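Local coordinates for protein alkaline phosphatase (PDB 7KWD) that probably hydrolyses phosphate monoesters, as alkaline phosphatases do, using two zinc ions and one magnesium ion as cofactors, at residues V45-S50 against S316-G321; N84-T89 against L454-H459; S90-S95 against H433-V438. All blocks are in the same frame, centred on the assembly; numbering follows the deposited sequence.

Contact 1 of 3, residues V45-S50 against S316-G321. With ZN (zinc ion), chain E; MG (magnesium ion), chain D.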
loop_
_atom_site.group_PDB
_atom_site.type_symbol
_atom_site.label_atom_id
_atom_site.label_comp_id
_atom_site.label_asym_id
_atom_site.label_seq_id
_atom_site.Cartn_x
_atom_site.Cartn_y
_atom_site.Cartn_z
ATOM N N VAL A 45 17.966 -2.108 -2.215
ATOM C CA VAL A 45 16.787 -2.711 -1.589
ATOM C C VAL A 45 16.322 -1.821 -0.444
ATOM O O VAL A 45 17.096 -1.520 0.468
ATOM C CB VAL A 45 17.085 -4.120 -1.071
ATOM C CG1 VAL A 45 15.832 -4.697 -0.396
ATOM C CG2 VAL A 45 17.590 -4.995 -2.194
ATOM N N TYR A 46 15.051 -1.415 -0.497
ATOM C CA TYR A 46 14.349 -0.800 0.622
ATOM C C TYR A 46 13.614 -1.925 1.356
ATOM O O TYR A 46 12.542 -2.354 0.950
ATOM C CB TYR A 46 13.370 0.251 0.110
ATOM C CG TYR A 46 13.918 1.617 -0.272
ATOM C CD1 TYR A 46 14.871 1.766 -1.275
ATOM C CD2 TYR A 46 13.400 2.774 0.303
ATOM C CE1 TYR A 46 15.314 3.016 -1.649
ATOM C CE2 TYR A 46 13.829 4.035 -0.078
ATOM C CZ TYR A 46 14.786 4.149 -1.047
ATOM O OH TYR A 46 15.239 5.394 -1.413
ATOM N N ASP A 47 14.192 -2.428 2.444
ATOM C CA ASP A 47 13.617 -3.575 3.121
ATOM C C ASP A 47 12.374 -3.165 3.907
ATOM O O ASP A 47 12.429 -2.246 4.717
ATOM C CB ASP A 47 14.642 -4.216 4.053
ATOM C CG ASP A 47 14.295 -5.630 4.367
ATOM O OD1 ASP A 47 13.161 -5.816 4.857
ATOM O OD2 ASP A 47 15.121 -6.545 4.084
ATOM N N GLY A 48 11.265 -3.849 3.671
ATOM C CA GLY A 48 10.036 -3.599 4.414
ATOM C C GLY A 48 9.281 -2.337 4.049
ATOM O O GLY A 48 8.342 -1.944 4.764
ATOM N N PHE A 49 9.602 -1.740 2.901
ATOM C CA PHE A 49 9.126 -0.417 2.523
ATOM C C PHE A 49 7.777 -0.504 1.832
ATOM O O PHE A 49 7.647 -1.107 0.766
ATOM C CB PHE A 49 10.168 0.233 1.612
ATOM C CG PHE A 49 9.844 1.620 1.132
ATOM C CD1 PHE A 49 9.843 2.696 2.003
ATOM C CD2 PHE A 49 9.609 1.860 -0.242
ATOM C CE1 PHE A 49 9.601 3.988 1.551
ATOM C CE2 PHE A 49 9.358 3.142 -0.695
ATOM C CZ PHE A 49 9.373 4.211 0.191
ATOM N N SER A 50 6.779 0.118 2.440
ATOM C CA SER A 50 5.417 0.096 1.916
ATOM C C SER A 50 5.078 1.418 1.261
ATOM O O SER A 50 5.822 2.401 1.372
ATOM C CB SER A 50 4.429 -0.193 3.050
ATOM O OG SER A 50 4.261 0.952 3.827
ATOM N N SER A 316 11.691 -2.540 -3.281
ATOM C CA SER A 316 11.338 -3.007 -1.948
ATOM C C SER A 316 11.174 -4.520 -1.983
ATOM O O SER A 316 10.654 -5.069 -2.967
ATOM C CB SER A 316 10.039 -2.356 -1.471
ATOM O OG SER A 316 9.611 -3.001 -0.275
ATOM N N ASP A 317 11.603 -5.210 -0.907
ATOM C CA ASP A 317 11.450 -6.669 -0.904
ATOM C C ASP A 317 10.097 -7.149 -0.395
ATOM O O ASP A 317 9.715 -8.284 -0.685
ATOM C CB ASP A 317 12.580 -7.343 -0.109
ATOM C CG ASP A 317 12.528 -7.073 1.355
ATOM O OD1 ASP A 317 11.957 -6.054 1.811
ATOM O OD2 ASP A 317 13.107 -7.904 2.085
ATOM N N HIS A 318 9.376 -6.315 0.346
ATOM C CA HIS A 318 8.003 -6.555 0.779
ATOM C C HIS A 318 7.613 -5.360 1.649
ATOM O O HIS A 318 8.476 -4.607 2.124
ATOM C CB HIS A 318 7.842 -7.831 1.611
ATOM C CG HIS A 318 8.796 -7.865 2.747
ATOM N ND1 HIS A 318 8.583 -7.157 3.913
ATOM C CD2 HIS A 318 10.021 -8.407 2.853
ATOM C CE1 HIS A 318 9.621 -7.301 4.704
ATOM N NE2 HIS A 318 10.495 -8.070 4.089
ATOM N N ALA A 319 6.319 -5.235 1.891
ATOM C CA ALA A 319 5.802 -4.251 2.811
ATOM C C ALA A 319 5.806 -4.804 4.234
ATOM O O ALA A 319 5.719 -6.017 4.453
ATOM C CB ALA A 319 4.380 -3.846 2.417
ATOM N N THR A 320 5.887 -3.888 5.205
ATOM C CA THR A 320 5.852 -4.260 6.615
ATOM C C THR A 320 5.050 -3.239 7.402
ATOM O O THR A 320 5.237 -2.024 7.244
ATOM C CB THR A 320 7.262 -4.390 7.188
ATOM O OG1 THR A 320 7.916 -5.419 6.479
ATOM C CG2 THR A 320 7.221 -4.747 8.701
ATOM N N GLY A 321 4.183 -3.751 8.268
ATOM C CA GLY A 321 3.329 -2.937 9.092
ATOM C C GLY A 321 1.873 -3.147 8.743
ATOM O O GLY A 321 1.291 -4.155 9.140
HETATM ZN ZN ZN E . 12.729 -7.881 4.228
HETATM MG MG MG D . 16.975 -7.146 4.994
HETATM O O HOH W 1 4.520 0.520 6.558
HETATM O O HOH W 2 18.920 -7.826 5.502
HETATM O O HOH W 3 16.353 -8.761 5.901
HETATM O O HOH W 4 16.266 -5.971 6.873
#

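Contact 2 of 3, residues N84-T89 against L454-H459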
loop_
_atom_site.group_PDB
_atom_site.type_symbol
_atom_site.label_atom_id
_atom_site.label_comp_id
_atom_site.label_asym_id
_atom_site.label_seq_id
_atom_site.Cartn_x
_atom_site.Cartn_y
_atom_site.Cartn_z
ATOM N N ASN A 84 4.946 -8.669 -6.973
ATOM C CA ASN A 84 4.340 -9.578 -6.004
ATOM C C ASN A 84 5.439 -10.213 -5.151
ATOM O O ASN A 84 6.496 -10.610 -5.659
ATOM C CB ASN A 84 3.516 -10.656 -6.719
ATOM C CG ASN A 84 2.093 -10.217 -6.985
ATOM O OD1 ASN A 84 1.480 -9.489 -6.189
ATOM N ND2 ASN A 84 1.548 -10.647 -8.112
ATOM N N THR A 85 5.196 -10.286 -3.837
ATOM C CA THR A 85 6.235 -10.691 -2.901
ATOM C C THR A 85 5.983 -12.045 -2.259
ATOM O O THR A 85 6.799 -12.490 -1.445
ATOM C CB THR A 85 6.362 -9.653 -1.796
ATOM O OG1 THR A 85 5.080 -9.534 -1.134
ATOM C CG2 THR A 85 6.761 -8.327 -2.382
ATOM N N TYR A 86 4.865 -12.686 -2.557
ATOM C CA TYR A 86 4.574 -13.955 -1.908
ATOM C C TYR A 86 5.674 -14.986 -2.149
ATOM O O TYR A 86 6.323 -15.033 -3.201
ATOM C CB TYR A 86 3.230 -14.503 -2.357
ATOM C CG TYR A 86 2.969 -14.634 -3.830
ATOM C CD1 TYR A 86 3.338 -15.774 -4.531
ATOM C CD2 TYR A 86 2.256 -13.659 -4.502
ATOM C CE1 TYR A 86 3.037 -15.908 -5.892
ATOM C CE2 TYR A 86 1.959 -13.780 -5.827
ATOM C CZ TYR A 86 2.351 -14.910 -6.520
ATOM O OH TYR A 86 2.041 -15.026 -7.846
ATOM N N SER A 87 5.901 -15.810 -1.134
ATOM C CA SER A 87 6.889 -16.879 -1.222
ATOM C C SER A 87 6.185 -18.165 -1.674
ATOM O O SER A 87 5.009 -18.147 -2.057
ATOM C CB SER A 87 7.592 -17.039 0.127
ATOM O OG SER A 87 6.643 -17.311 1.130
ATOM N N LEU A 88 6.872 -19.305 -1.580
ATOM C CA LEU A 88 6.374 -20.524 -2.227
ATOM C C LEU A 88 5.100 -21.062 -1.565
ATOM O O LEU A 88 4.204 -21.565 -2.266
ATOM C CB LEU A 88 7.473 -21.581 -2.227
ATOM C CG LEU A 88 7.193 -22.915 -2.922
ATOM C CD1 LEU A 88 6.596 -22.709 -4.300
ATOM C CD2 LEU A 88 8.513 -23.674 -2.982
ATOM N N THR A 89 5.005 -20.967 -0.231
ATOM C CA THR A 89 3.878 -21.503 0.522
ATOM C C THR A 89 3.134 -20.464 1.359
ATOM O O THR A 89 2.180 -20.833 2.051
ATOM C CB THR A 89 4.335 -22.633 1.471
ATOM O OG1 THR A 89 5.221 -22.124 2.474
ATOM C CG2 THR A 89 5.035 -23.695 0.703
ATOM N N LEU A 454 2.811 -5.015 -13.245
ATOM C CA LEU A 454 2.861 -5.873 -12.065
ATOM C C LEU A 454 3.582 -7.138 -12.472
ATOM O O LEU A 454 3.076 -7.883 -13.311
ATOM C CB LEU A 454 1.477 -6.209 -11.530
ATOM C CG LEU A 454 1.469 -7.284 -10.438
ATOM C CD1 LEU A 454 2.148 -6.797 -9.158
ATOM C CD2 LEU A 454 0.075 -7.724 -10.120
ATOM N N VAL A 455 4.768 -7.366 -11.896
ATOM C CA VAL A 455 5.567 -8.541 -12.199
ATOM C C VAL A 455 5.755 -9.330 -10.926
ATOM O O VAL A 455 5.436 -8.870 -9.834
ATOM C CB VAL A 455 6.936 -8.198 -12.814
ATOM C CG1 VAL A 455 6.773 -7.375 -14.074
ATOM C CG2 VAL A 455 7.838 -7.527 -11.801
ATOM N N ASP A 456 6.312 -10.513 -11.070
ATOM C CA ASP A 456 6.620 -11.331 -9.903
ATOM C C ASP A 456 7.985 -10.947 -9.373
ATOM O O ASP A 456 8.852 -10.506 -10.125
ATOM C CB ASP A 456 6.577 -12.815 -10.251
ATOM C CG ASP A 456 6.631 -13.689 -9.024
ATOM O OD1 ASP A 456 5.664 -13.642 -8.227
ATOM O OD2 ASP A 456 7.646 -14.394 -8.857
ATOM N N ASN A 457 8.185 -11.114 -8.056
ATOM C CA ASN A 457 9.489 -10.718 -7.533
ATOM C C ASN A 457 10.613 -11.517 -8.196
ATOM O O ASN A 457 11.734 -11.004 -8.342
ATOM C CB ASN A 457 9.506 -10.795 -6.000
ATOM C CG ASN A 457 9.160 -12.168 -5.412
ATOM O OD1 ASN A 457 8.864 -13.147 -6.105
ATOM N ND2 ASN A 457 9.202 -12.226 -4.093
ATOM N N THR A 458 10.320 -12.726 -8.685
ATOM C CA THR A 458 11.370 -13.485 -9.357
ATOM C C THR A 458 11.831 -12.802 -10.635
ATOM O O THR A 458 12.888 -13.135 -11.168
ATOM C CB THR A 458 10.918 -14.898 -9.727
ATOM O OG1 THR A 458 9.672 -14.857 -10.448
ATOM C CG2 THR A 458 10.751 -15.725 -8.453
ATOM N N HIS A 459 11.057 -11.862 -11.151
ATOM C CA HIS A 459 11.486 -11.208 -12.378
ATOM C C HIS A 459 12.693 -10.315 -12.149
ATOM O O HIS A 459 13.429 -10.007 -13.102
ATOM C CB HIS A 459 10.362 -10.398 -12.978
ATOM C CG HIS A 459 10.624 -10.012 -14.389
ATOM N ND1 HIS A 459 10.864 -10.944 -15.375
ATOM C CD2 HIS A 459 10.761 -8.799 -14.970
ATOM C CE1 HIS A 459 11.101 -10.318 -16.512
ATOM N NE2 HIS A 459 11.033 -9.018 -16.295
HETATM O O HOH W 5 3.280 -12.760 -9.309
HETATM O O HOH W 6 9.162 -14.217 -1.656
#

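Contact 3 of 3, residues S90-S95 against H433-V438. With ZN (zinc ion), chain E; ZN (zinc ion), chain F.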
loop_
_atom_site.group_PDB
_atom_site.type_symbol
_atom_site.label_atom_id
_atom_site.label_comp_id
_atom_site.label_asym_id
_atom_site.label_seq_id
_atom_site.Cartn_x
_atom_site.Cartn_y
_atom_site.Cartn_z
ATOM N N SER A 90 3.495 -19.180 1.274
ATOM C CA SER A 90 2.861 -18.163 2.102
ATOM C C SER A 90 2.677 -16.877 1.323
ATOM O O SER A 90 3.632 -16.369 0.728
ATOM C CB SER A 90 3.701 -17.838 3.331
ATOM O OG SER A 90 3.167 -16.710 3.988
ATOM N N TYR A 91 1.480 -16.321 1.381
ATOM C CA TYR A 91 1.233 -15.027 0.762
ATOM C C TYR A 91 1.923 -13.885 1.463
ATOM O O TYR A 91 1.870 -12.773 0.947
ATOM C CB TYR A 91 -0.256 -14.786 0.697
ATOM C CG TYR A 91 -0.752 -15.539 -0.473
ATOM C CD1 TYR A 91 -0.561 -15.029 -1.708
ATOM C CD2 TYR A 91 -1.294 -16.804 -0.367
ATOM C CE1 TYR A 91 -0.930 -15.666 -2.774
ATOM C CE2 TYR A 91 -1.677 -17.466 -1.483
ATOM C CZ TYR A 91 -1.487 -16.865 -2.697
ATOM O OH TYR A 91 -1.813 -17.415 -3.940
ATOM N N VAL A 92 2.613 -14.132 2.571
ATOM C CA VAL A 92 3.459 -13.129 3.193
ATOM C C VAL A 92 4.857 -13.696 3.335
ATOM O O VAL A 92 5.070 -14.675 4.069
ATOM C CB VAL A 92 2.915 -12.686 4.552
ATOM C CG1 VAL A 92 3.835 -11.617 5.171
ATOM C CG2 VAL A 92 1.478 -12.205 4.398
ATOM N N THR A 93 5.811 -13.073 2.661
ATOM C CA THR A 93 7.171 -13.580 2.632
ATOM C C THR A 93 7.918 -13.056 3.844
ATOM O O THR A 93 7.502 -12.100 4.484
ATOM C CB THR A 93 7.869 -13.119 1.352
ATOM O OG1 THR A 93 9.116 -13.781 1.160
ATOM C CG2 THR A 93 8.118 -11.633 1.432
ATOM N N GLU A 94 9.075 -13.634 4.112
ATOM C CA GLU A 94 10.067 -12.867 4.879
ATOM C C GLU A 94 11.303 -12.679 3.998
ATOM O O GLU A 94 11.302 -12.984 2.793
ATOM C CB GLU A 94 10.344 -13.508 6.242
ATOM C CG GLU A 94 10.605 -14.980 6.197
ATOM C CD GLU A 94 11.871 -15.290 5.390
ATOM O OE1 GLU A 94 11.736 -15.569 4.174
ATOM O OE2 GLU A 94 13.000 -15.229 5.952
ATOM N N SER A 95 12.365 -12.168 4.617
ATOM C CA SER A 95 13.442 -11.553 3.854
ATOM C C SER A 95 14.270 -12.563 3.065
ATOM O O SER A 95 14.748 -12.243 1.969
ATOM C CB SER A 95 14.337 -10.759 4.790
ATOM O OG SER A 95 13.947 -9.424 4.847
ATOM N N HIS A 433 5.268 -8.350 8.422
ATOM C CA HIS A 433 5.181 -8.116 6.979
ATOM C C HIS A 433 3.741 -8.262 6.496
ATOM O O HIS A 433 2.914 -8.945 7.111
ATOM C CB HIS A 433 6.020 -9.112 6.195
ATOM C CG HIS A 433 7.439 -9.162 6.624
ATOM N ND1 HIS A 433 8.331 -10.085 6.126
ATOM C CD2 HIS A 433 8.127 -8.409 7.516
ATOM C CE1 HIS A 433 9.511 -9.907 6.698
ATOM N NE2 HIS A 433 9.407 -8.909 7.550
ATOM N N THR A 434 3.446 -7.621 5.380
ATOM C CA THR A 434 2.149 -7.755 4.730
ATOM C C THR A 434 2.350 -8.212 3.290
ATOM O O THR A 434 3.471 -8.296 2.784
ATOM C CB THR A 434 1.349 -6.448 4.769
ATOM O OG1 THR A 434 2.016 -5.457 3.964
ATOM C CG2 THR A 434 1.197 -5.921 6.209
ATOM N N ALA A 435 1.235 -8.519 2.638
ATOM C CA ALA A 435 1.220 -9.175 1.336
ATOM C C ALA A 435 1.150 -8.206 0.158
ATOM O O ALA A 435 1.161 -8.641 -1.004
ATOM C CB ALA A 435 0.011 -10.103 1.240
ATOM N N SER A 436 1.060 -6.929 0.425
ATOM C CA SER A 436 0.925 -5.921 -0.620
ATOM C C SER A 436 2.024 -6.035 -1.684
ATOM O O SER A 436 3.212 -6.184 -1.350
ATOM C CB SER A 436 1.000 -4.530 0.036
ATOM O OG SER A 436 1.223 -3.534 -0.953
ATOM N N PRO A 437 1.705 -5.831 -2.949
ATOM C CA PRO A 437 2.780 -5.603 -3.929
ATOM C C PRO A 437 3.490 -4.284 -3.644
ATOM O O PRO A 437 2.910 -3.353 -3.078
ATOM C CB PRO A 437 2.049 -5.584 -5.272
ATOM C CG PRO A 437 0.616 -5.330 -4.943
ATOM C CD PRO A 437 0.377 -5.877 -3.571
ATOM N N VAL A 438 4.774 -4.216 -3.999
ATOM C CA VAL A 438 5.615 -3.091 -3.607
ATOM C C VAL A 438 6.459 -2.612 -4.789
ATOM O O VAL A 438 6.432 -3.170 -5.886
ATOM C CB VAL A 438 6.519 -3.449 -2.409
ATOM C CG1 VAL A 438 5.647 -3.635 -1.175
ATOM C CG2 VAL A 438 7.311 -4.707 -2.732
HETATM ZN ZN ZN E . 12.729 -7.881 4.228
HETATM ZN ZN ZN F . 10.975 -7.988 8.753
HETATM O O HOH W 7 0.875 -11.810 -1.519
HETATM O O HOH W 8 4.732 -10.941 1.210
#

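Contact 1 of 3, residues V45-S50 against S316-G321
D47 holds its CG anti to the backbone N (chi1 -159°), while the CG of D317 is tucked between its own backbone N and carbonyl carbon (chi1 68°), and together these rotations bring two carboxylates onto one zinc ion. The site is that of the alkaline phosphatase fold: strands 40-46 and 310-325 run parallel; D47 follows Y46, D317 and H318 follow S316, and these residues carry the zinc ligands. D47 OD1 and D317 OD2 each bind zinc at 2.2 Å, and H318 NE2 joins them at the same length. The fourth ligand is S95. Through OD2, D47 also reaches the magnesium ion, whose shell is filled by three waters, T148 and E270. The carboxylate planes of D47 and D317 stand 71° apart, and D47 OD2 lies 3.1 Å from D317 OD2, a closeness that the two metal ions probably make tolerable. With OD2 on the metal, D317 OD1 takes the backbone N-H of G48 at 3.0 Å. That bond ties the carboxylate to the type II turn Y46-F49, where the positive phi of G48 favours glycine. Over one face of the H318 imidazole, offset toward the rim, lie D317 OD1 and G48 N. Its ND1 donates to A319 O in the plane of the ring but from above the plane of that carbonyl, which fixes the ring's rotation and leaves NE2 for zinc. At the two ends of the turn, Y46 CD2 lies over the centre of the F49 ring; just after it, S50 CB rests 3.7 Å from A319 CB. Buried S316 OG donates to F49 O at 2.9 Å, arriving in the carbonyl plane on a lone pair.

Contact 2 of 3, residues N84-T89 against L454-H459
One water oxygen is gripped by three side chains, N84, Y86 and D456: N84 ND2 donates to it at 3.0 Å, it donates to D456 OD1 at 2.8 Å, and Y86 OH lies 3.0 Å away in a hydrogen bond. The water thus bridges a carboxylate and a phenol that meet only loosely, the D456 side chain crossing that of Y86 at about a right angle. K107 completes the cluster, forming a salt bridge with D456 OD1, a cation-pi contact with the Y86 ring and a hydrogen bond to N457 OD1. The other carboxylate oxygen, D456 OD2, serves its own chain by accepting from T458 OG1 at 2.6 Å on the anti lone pair and from T458 N above the carboxylate plane, a capping bond ahead of helix 459-468. Replacing D456 by alanine removes the carboxylate and is likely to leave K107 without its acidic mate, the bridging water without its carboxylate acceptor and the T458 N-H uncapped. Backbone pairing sets the alignment: N84 N donates to V455 O at 2.9 Å, and N457 N returns a weak bond to N84 O. N457 turns its CG between its backbone N and carbonyl carbon (chi1 57°), which lays the amide beside N84 O and T85 CA; a second water links N457 ND2 to T85 O. At the N84 side chain, L454 CD2 packs 3.8 Å from ND2, while N84 OD1 accepts from Q58 of the second subunit. The contact lies where strand 80-84, flanked by antiparallel 438-443 and parallel 454-456, gives way to a loop, with helix 95-104 packing on N457 and the neighbouring subunit against L454.

Contact 3 of 3, residues S90-S95 against H433-V438
The H433 imidazole turns its edge to the loop 90-95, with T93 O and E94 CA close to its plane, while H318 stacks on the ring and Y332 of the second subunit meets it edge-to-face. In that plane ND1 donates to T93 O at 2.7 Å, an almost straight bond (168°) tilted only slightly from the plane of the carbonyl. The CG of H433 is anti to its carbonyl carbon (chi1 -54°), which brings the ND1 edge to the loop, while NE2 binds one zinc ion at 2.2 Å, with D275 and H279 as further ligands. E94 CB comes 3.7 Å from H433 CE1, whereas its carboxylate leads away, hydrogen-bonds S96 OG and A97 N at the start of helix 95-104, and forms a salt bridge with R159. At the base of the H433 side chain, V92 CG1 lies 3.5 Å from CB, and the CG2 branch of V92 meets A435 CB at 4.1 Å. A water accepts from T93 N at 2.8 Å and makes weaker links to Y91 O and T434 O, bridging the two segments. S95, first residue of the helix, puts OG 2.1 Å from the other zinc ion, in keeping with its predicted role as the serine phosphorylated in the reaction intermediate. The chemistry follows from ND1: because its hydrogen points to T93 O, NE2 offers its lone pair to the metal, and the carbonyl is likely to make the imidazole a somewhat stronger zinc ligand.

In the fold
Contacts 1 and 3 both supply ligands to the metal centre, their centres 9 Å apart. They share the zinc ion that takes ligands from D47, D317, H318 and S95, and S95 OG lies 3.2 Å from D47 OD2, probably hydrogen-bonded. H318 CE1 sits 3.3 Å from H433 NE2, so the stacked rings connect the ligands of the two zinc ions, while A319 O and T434 N, 2.9 Å apart, probably hydrogen-bond and join the two neighbouring strands. Contact 2 lies farther out, about 13 Å from contact 1 and 9 Å from contact 3, centre to centre. T85 links it inward: its CG2 packs 3.4 Å from D317 O. Contacts 2 and 3 also border the second subunit.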